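CMP/dCMP-type deaminase domain-containing protein (Aspergillus oryzae RIB40, PDB 7DRY) probably deaminates a pyrimidine intermediate of riboflavin biosynthesis, as a zinc-binding Rib2 deaminase of the cytidine deaminase fold. Local coordinates at residues A6-E11 with D45-T50; S14-S19 with L168-A173. All coordinates share one frame; numbering follows the deposited sequence.

Contact 1 (A6-E11 with D45-T50)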
loop_
_atom_site.group_PDB
_atom_site.type_symbol
_atom_site.label_atom_id
_atom_site.label_comp_id
_atom_site.label_asym_id
_atom_site.label_seq_id
_atom_site.Cartn_x
_atom_site.Cartn_y
_atom_site.Cartn_z
ATOM N N ALA A 6 -13.046 -1.099 -5.785
ATOM C CA ALA A 6 -13.288 -2.368 -5.112
ATOM C C ALA A 6 -12.581 -3.513 -5.825
ATOM O O ALA A 6 -12.005 -4.395 -5.176
ATOM C CB ALA A 6 -14.792 -2.631 -5.018
ATOM N N LYS A 7 -12.603 -3.515 -7.160
ATOM C CA LYS A 7 -11.938 -4.588 -7.894
ATOM C C LYS A 7 -10.432 -4.554 -7.678
ATOM O O LYS A 7 -9.807 -5.600 -7.465
ATOM C CB LYS A 7 -12.278 -4.524 -9.385
ATOM C CG LYS A 7 -11.713 -5.704 -10.173
ATOM C CD LYS A 7 -11.857 -5.521 -11.677
ATOM C CE LYS A 7 -11.336 -6.740 -12.432
ATOM N NZ LYS A 7 -10.654 -7.726 -11.538
ATOM N N TYR A 8 -9.828 -3.362 -7.720
ATOM C CA TYR A 8 -8.400 -3.270 -7.428
ATOM C C TYR A 8 -8.092 -3.774 -6.026
ATOM O O TYR A 8 -7.084 -4.461 -5.815
ATOM C CB TYR A 8 -7.916 -1.827 -7.576
ATOM C CG TYR A 8 -7.561 -1.446 -8.993
ATOM C CD1 TYR A 8 -6.485 -2.046 -9.651
ATOM C CD2 TYR A 8 -8.299 -0.492 -9.689
ATOM C CE1 TYR A 8 -6.153 -1.703 -10.937
ATOM C CE2 TYR A 8 -7.976 -0.147 -10.993
ATOM C CZ TYR A 8 -6.898 -0.755 -11.613
ATOM O OH TYR A 8 -6.559 -0.418 -12.905
ATOM N N LEU A 9 -8.952 -3.459 -5.051
ATOM C CA LEU A 9 -8.670 -3.922 -3.696
ATOM C C LEU A 9 -8.803 -5.433 -3.579
ATOM O O LEU A 9 -8.050 -6.055 -2.826
ATOM C CB LEU A 9 -9.527 -3.186 -2.672
ATOM C CG LEU A 9 -9.055 -1.748 -2.448
ATOM C CD1 LEU A 9 -10.001 -1.067 -1.486
ATOM C CD2 LEU A 9 -7.610 -1.669 -1.929
ATOM N N ARG A 10 -9.737 -6.041 -4.317
ATOM C CA ARG A 10 -9.821 -7.498 -4.333
ATOM C C ARG A 10 -8.561 -8.103 -4.936
ATOM O O ARG A 10 -8.072 -9.138 -4.467
ATOM C CB ARG A 10 -11.057 -7.952 -5.111
ATOM C CG ARG A 10 -12.375 -7.667 -4.401
ATOM C CD ARG A 10 -13.534 -8.399 -5.063
ATOM N NE ARG A 10 -13.813 -7.900 -6.408
ATOM C CZ ARG A 10 -14.657 -6.911 -6.682
ATOM N NH1 ARG A 10 -15.311 -6.301 -5.700
ATOM N NH2 ARG A 10 -14.845 -6.529 -7.937
ATOM N N GLU A 11 -8.022 -7.464 -5.979
ATOM C CA GLU A 11 -6.770 -7.925 -6.562
ATOM C C GLU A 11 -5.623 -7.758 -5.574
ATOM O O GLU A 11 -4.737 -8.617 -5.489
ATOM C CB GLU A 11 -6.503 -7.165 -7.867
ATOM C CG GLU A 11 -7.485 -7.529 -8.986
ATOM C CD GLU A 11 -7.426 -6.595 -10.181
ATOM O OE1 GLU A 11 -6.686 -5.594 -10.135
ATOM O OE2 GLU A 11 -8.129 -6.869 -11.177
ATOM N N ASP A 45 -6.152 2.635 -17.487
ATOM C CA ASP A 45 -5.213 2.397 -16.397
ATOM C C ASP A 45 -4.084 1.498 -16.887
ATOM O O ASP A 45 -4.298 0.590 -17.696
ATOM C CB ASP A 45 -5.912 1.670 -15.244
ATOM C CG ASP A 45 -6.765 2.578 -14.370
ATOM O OD1 ASP A 45 -6.822 3.805 -14.584
ATOM O OD2 ASP A 45 -7.393 2.025 -13.434
ATOM N N ARG A 46 -2.880 1.741 -16.387
ATOM C CA ARG A 46 -1.733 0.880 -16.647
ATOM C C ARG A 46 -1.145 0.444 -15.317
ATOM O O ARG A 46 -0.913 1.277 -14.436
ATOM C CB ARG A 46 -0.665 1.629 -17.449
ATOM C CG ARG A 46 -1.160 2.155 -18.799
ATOM C CD ARG A 46 -0.239 3.243 -19.352
ATOM N NE ARG A 46 -0.715 3.777 -20.626
ATOM C CZ ARG A 46 -0.199 4.847 -21.220
ATOM N NH1 ARG A 46 0.809 5.498 -20.653
ATOM N NH2 ARG A 46 -0.691 5.270 -22.376
ATOM N N ILE A 47 -0.905 -0.856 -15.163
ATOM C CA ILE A 47 -0.237 -1.332 -13.958
ATOM C C ILE A 47 1.237 -0.967 -14.027
ATOM O O ILE A 47 1.902 -1.194 -15.043
ATOM C CB ILE A 47 -0.429 -2.844 -13.769
ATOM C CG1 ILE A 47 -1.912 -3.197 -13.772
ATOM C CG2 ILE A 47 0.219 -3.296 -12.458
ATOM C CD1 ILE A 47 -2.716 -2.415 -12.762
ATOM N N VAL A 48 1.740 -0.368 -12.953
ATOM C CA VAL A 48 3.130 0.041 -12.856
ATOM C C VAL A 48 3.941 -0.930 -12.004
ATOM O O VAL A 48 5.083 -1.248 -12.337
ATOM C CB VAL A 48 3.212 1.485 -12.310
ATOM C CG1 VAL A 48 4.674 1.919 -12.110
ATOM C CG2 VAL A 48 2.497 2.441 -13.248
ATOM N N SER A 49 3.378 -1.401 -10.895
ATOM C CA SER A 49 4.058 -2.406 -10.086
ATOM C C SER A 49 3.050 -3.058 -9.155
ATOM O O SER A 49 1.924 -2.584 -8.997
ATOM C CB SER A 49 5.207 -1.785 -9.294
ATOM O OG SER A 49 6.035 -2.810 -8.754
ATOM N N THR A 50 3.475 -4.166 -8.536
ATOM C CA THR A 50 2.693 -4.844 -7.503
ATOM C C THR A 50 3.644 -5.309 -6.410
ATOM O O THR A 50 4.847 -5.436 -6.636
ATOM C CB THR A 50 1.927 -6.079 -8.033
ATOM O OG1 THR A 50 2.853 -7.148 -8.312
ATOM C CG2 THR A 50 1.142 -5.755 -9.301
#
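Tyr8 and Asp45 meet through a short hydrogen bond, 2.6 Å from Tyr8 OH to Asp45 OD2, in which the phenol is the donor. The carboxylate oxygen receives it on the anti lone pair, the one turned away from OD1, and the ring and carboxylate planes are 38° apart. The oxygen lies at the edge of the ring, near its plane, and is also close to the ring carbon next to CZ: Tyr8 CE2 to Asp45 OD2 measures 3.3 Å. Asp45 OD2 is gripped a second time, by Arg35 in a salt bridge, which probably steadies the carboxylate in its negative form and fixes its orientation toward the phenol.

At the other edge of the same ring, Tyr8 CE1 touches the terminal methyl of Ile47, CD1, at 4.0 Å, again near the ring plane. Tyr8 reaches both partners because its CG sits beside the backbone N and anti to the carbonyl carbon (chi1 -84°), which sends the ring out from the helix axis. In Ile47 both torsions are near -60° (chi2 -54°), and this folds CD1 toward the ring. The Tyr8 ring also stacks with Tyr96 and touches Val33.

On the same helix, spanning one turn from residue i to i+4, Lys7 NZ forms a salt bridge with Glu11 OE2 at 2.7 Å.

With the nearest CA atoms, those of Tyr8 and Ile47, still 10.6 Å apart, the contact rests on side chains alone: the N-terminal helix 5-16 packs against the edge strand 46-52 of the mixed sheet and the loop residue Asp45 that leads into it, a helix-on-sheet layer of the cytidine deaminase fold.

Contact 2 (S14-S19 with L168-A173); sequences SLAEKS and LEVAVA. With SO4 (sulfate ion), chain D.
Ala16, in the last part of helix 5-16, puts its methyl against Val170: Ala16 CB to Val170 CG1 is 3.9 Å, an apolar contact with one buried partner. The valine side chain is set by chi1 168°, which holds CG1 anti to the backbone N and CG2 anti to the carbonyl carbon, so CG1 meets both Ala16 and Glu17, and CG2 meets Glu17.

In Glu17, CG lies 3.9 Å from Val170 CG1, and farther out its OE2 lies 3.7 Å from Val170 CG2, a van der Waals approach with no hydrogen bond. The glutamate chain, extended beyond CG, crosses the valine at about a right angle. The backbones come together here too, with 6.7 Å between Glu17 CA and Val170 CA. This joins the N-terminal helix to helix 164-171, which follows the last sheet strand of the cytidine deaminase fold; the side chain of Ala16 is about 11 Å from that of the zinc ligand His61.

The extended chain of Lys18 carries NZ to a sulfate ion, probably from the crystallisation liquor, with Lys18 NZ to SO4 O3 at 2.6 Å.

Ser19 closes a type I turn begun at Ala16, its N bonded to Ala16 O at 3.0 Å. Arg27 binds both Ser19 O, through NE, and Val170 O, through NH1, and so bridges the two segments.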
loop_
_atom_site.group_PDB
_atom_site.type_symbol
_atom_site.label_atom_id
_atom_site.label_comp_id
_atom_site.label_asym_id
_atom_site.label_seq_id
_atom_site.Cartn_x
_atom_site.Cartn_y
_atom_site.Cartn_z
ATOM N N SER A 14 -5.804 -10.668 -3.219
ATOM C CA SER A 14 -5.223 -11.878 -3.788
ATOM C C SER A 14 -3.703 -11.865 -3.663
ATOM O O SER A 14 -3.086 -12.902 -3.391
ATOM C CB SER A 14 -5.637 -11.983 -5.250
ATOM O OG SER A 14 -7.003 -12.332 -5.320
ATOM N N LEU A 15 -3.084 -10.697 -3.877
ATOM C CA LEU A 15 -1.644 -10.565 -3.667
ATOM C C LEU A 15 -1.278 -10.816 -2.212
ATOM O O LEU A 15 -0.295 -11.503 -1.921
ATOM C CB LEU A 15 -1.180 -9.165 -4.076
ATOM C CG LEU A 15 -1.095 -8.959 -5.586
ATOM C CD1 LEU A 15 -0.938 -7.488 -5.890
ATOM C CD2 LEU A 15 0.071 -9.754 -6.171
ATOM N N ALA A 16 -2.060 -10.256 -1.283
ATOM C CA ALA A 16 -1.797 -10.442 0.138
ATOM C C ALA A 16 -1.771 -11.914 0.515
ATOM O O ALA A 16 -1.035 -12.309 1.427
ATOM C CB ALA A 16 -2.872 -9.720 0.950
ATOM N N GLU A 17 -2.578 -12.730 -0.160
ATOM C CA GLU A 17 -2.651 -14.151 0.154
ATOM C C GLU A 17 -1.392 -14.904 -0.244
ATOM O O GLU A 17 -1.200 -16.041 0.207
ATOM C CB GLU A 17 -3.905 -14.742 -0.497
ATOM C CG GLU A 17 -5.161 -14.139 0.101
ATOM C CD GLU A 17 -6.408 -14.434 -0.682
ATOM O OE1 GLU A 17 -6.312 -15.106 -1.721
ATOM O OE2 GLU A 17 -7.486 -13.983 -0.242
ATOM N N LYS A 18 -0.526 -14.290 -1.050
ATOM C CA LYS A 18 0.767 -14.877 -1.354
ATOM C C LYS A 18 1.741 -14.734 -0.193
ATOM O O LYS A 18 2.749 -15.445 -0.163
ATOM C CB LYS A 18 1.350 -14.226 -2.616
ATOM C CG LYS A 18 0.472 -14.400 -3.871
ATOM C CD LYS A 18 1.202 -13.899 -5.113
ATOM C CE LYS A 18 0.276 -13.856 -6.334
ATOM N NZ LYS A 18 1.012 -13.518 -7.595
ATOM N N SER A 19 1.455 -13.851 0.756
ATOM C CA SER A 19 2.370 -13.620 1.862
ATOM C C SER A 19 2.321 -14.794 2.837
ATOM O O SER A 19 1.241 -15.323 3.120
ATOM C CB SER A 19 1.966 -12.347 2.600
ATOM O OG SER A 19 2.825 -12.097 3.704
ATOM N N LEU A 168 -8.976 -7.927 6.863
ATOM C CA LEU A 168 -8.401 -8.207 8.177
ATOM C C LEU A 168 -8.166 -9.698 8.376
ATOM O O LEU A 168 -7.125 -10.094 8.913
ATOM C CB LEU A 168 -9.313 -7.655 9.273
ATOM C CG LEU A 168 -9.361 -6.130 9.330
ATOM C CD1 LEU A 168 -10.523 -5.660 10.175
ATOM C CD2 LEU A 168 -8.043 -5.585 9.870
ATOM N N GLU A 169 -9.119 -10.538 7.952
ATOM C CA GLU A 169 -8.950 -11.985 8.109
ATOM C C GLU A 169 -7.694 -12.469 7.404
ATOM O O GLU A 169 -6.954 -13.304 7.938
ATOM C CB GLU A 169 -10.162 -12.747 7.568
ATOM C CG GLU A 169 -11.501 -12.460 8.269
ATOM C CD GLU A 169 -11.681 -13.173 9.585
ATOM O OE1 GLU A 169 -10.736 -13.836 10.058
ATOM O OE2 GLU A 169 -12.789 -13.073 10.143
ATOM N N VAL A 170 -7.450 -11.976 6.190
ATOM C CA VAL A 170 -6.233 -12.337 5.477
ATOM C C VAL A 170 -5.017 -11.762 6.191
ATOM O O VAL A 170 -4.020 -12.459 6.422
ATOM C CB VAL A 170 -6.326 -11.860 4.019
ATOM C CG1 VAL A 170 -4.960 -11.956 3.327
ATOM C CG2 VAL A 170 -7.401 -12.656 3.263
ATOM N N ALA A 171 -5.099 -10.493 6.587
ATOM C CA ALA A 171 -3.937 -9.808 7.145
ATOM C C ALA A 171 -3.376 -10.531 8.364
ATOM O O ALA A 171 -2.154 -10.670 8.502
ATOM C CB ALA A 171 -4.302 -8.374 7.513
ATOM N N VAL A 172 -4.240 -10.969 9.278
ATOM C CA VAL A 172 -3.788 -11.522 10.558
ATOM C C VAL A 172 -3.882 -13.051 10.600
ATOM O O VAL A 172 -3.920 -13.637 11.687
ATOM C CB VAL A 172 -4.479 -10.864 11.765
ATOM C CG1 VAL A 172 -4.271 -9.353 11.741
ATOM C CG2 VAL A 172 -5.959 -11.219 11.798
ATOM N N ALA A 173 -3.888 -13.705 9.438
ATOM C CA ALA A 173 -4.078 -15.152 9.360
ATOM C C ALA A 173 -3.077 -15.927 10.205
ATOM O O ALA A 173 -3.399 -17.009 10.707
ATOM C CB ALA A 173 -3.929 -15.590 7.904
HETATM S S SO4 D . 3.528 -16.187 -8.210
HETATM O O1 SO4 D . 4.488 -15.524 -9.088
HETATM O O2 SO4 D . 3.591 -17.630 -8.426
HETATM O O3 SO4 D . 2.179 -15.712 -8.508
HETATM O O4 SO4 D . 3.850 -15.888 -6.818
#

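Contacts 1 and 2 share helix 5-16, the first using its early turns and the second its C-terminal end, and their centres are about 16 Å apart. They touch directly, Thr50 CB lying 3.8 Å from Leu15 CD1. Both are partly buried, each with one buried and one exposed residue among the three that touch, and they bury similar areas, 128 and 119 Å². Their chemistry differs: 6-11 with 45-50 joins the helix to the start of the edge strand, by a polar bond to the loop residue before it and a methyl at a ring edge, whereas 14-19 with 168-173 joins helix to helix by van der Waals packing of one valine on a methyl and a glutamate chain, with no direct hydrogen bond. Contact 1 lies away from the annotated sites; contact 2 comes closer to the zinc.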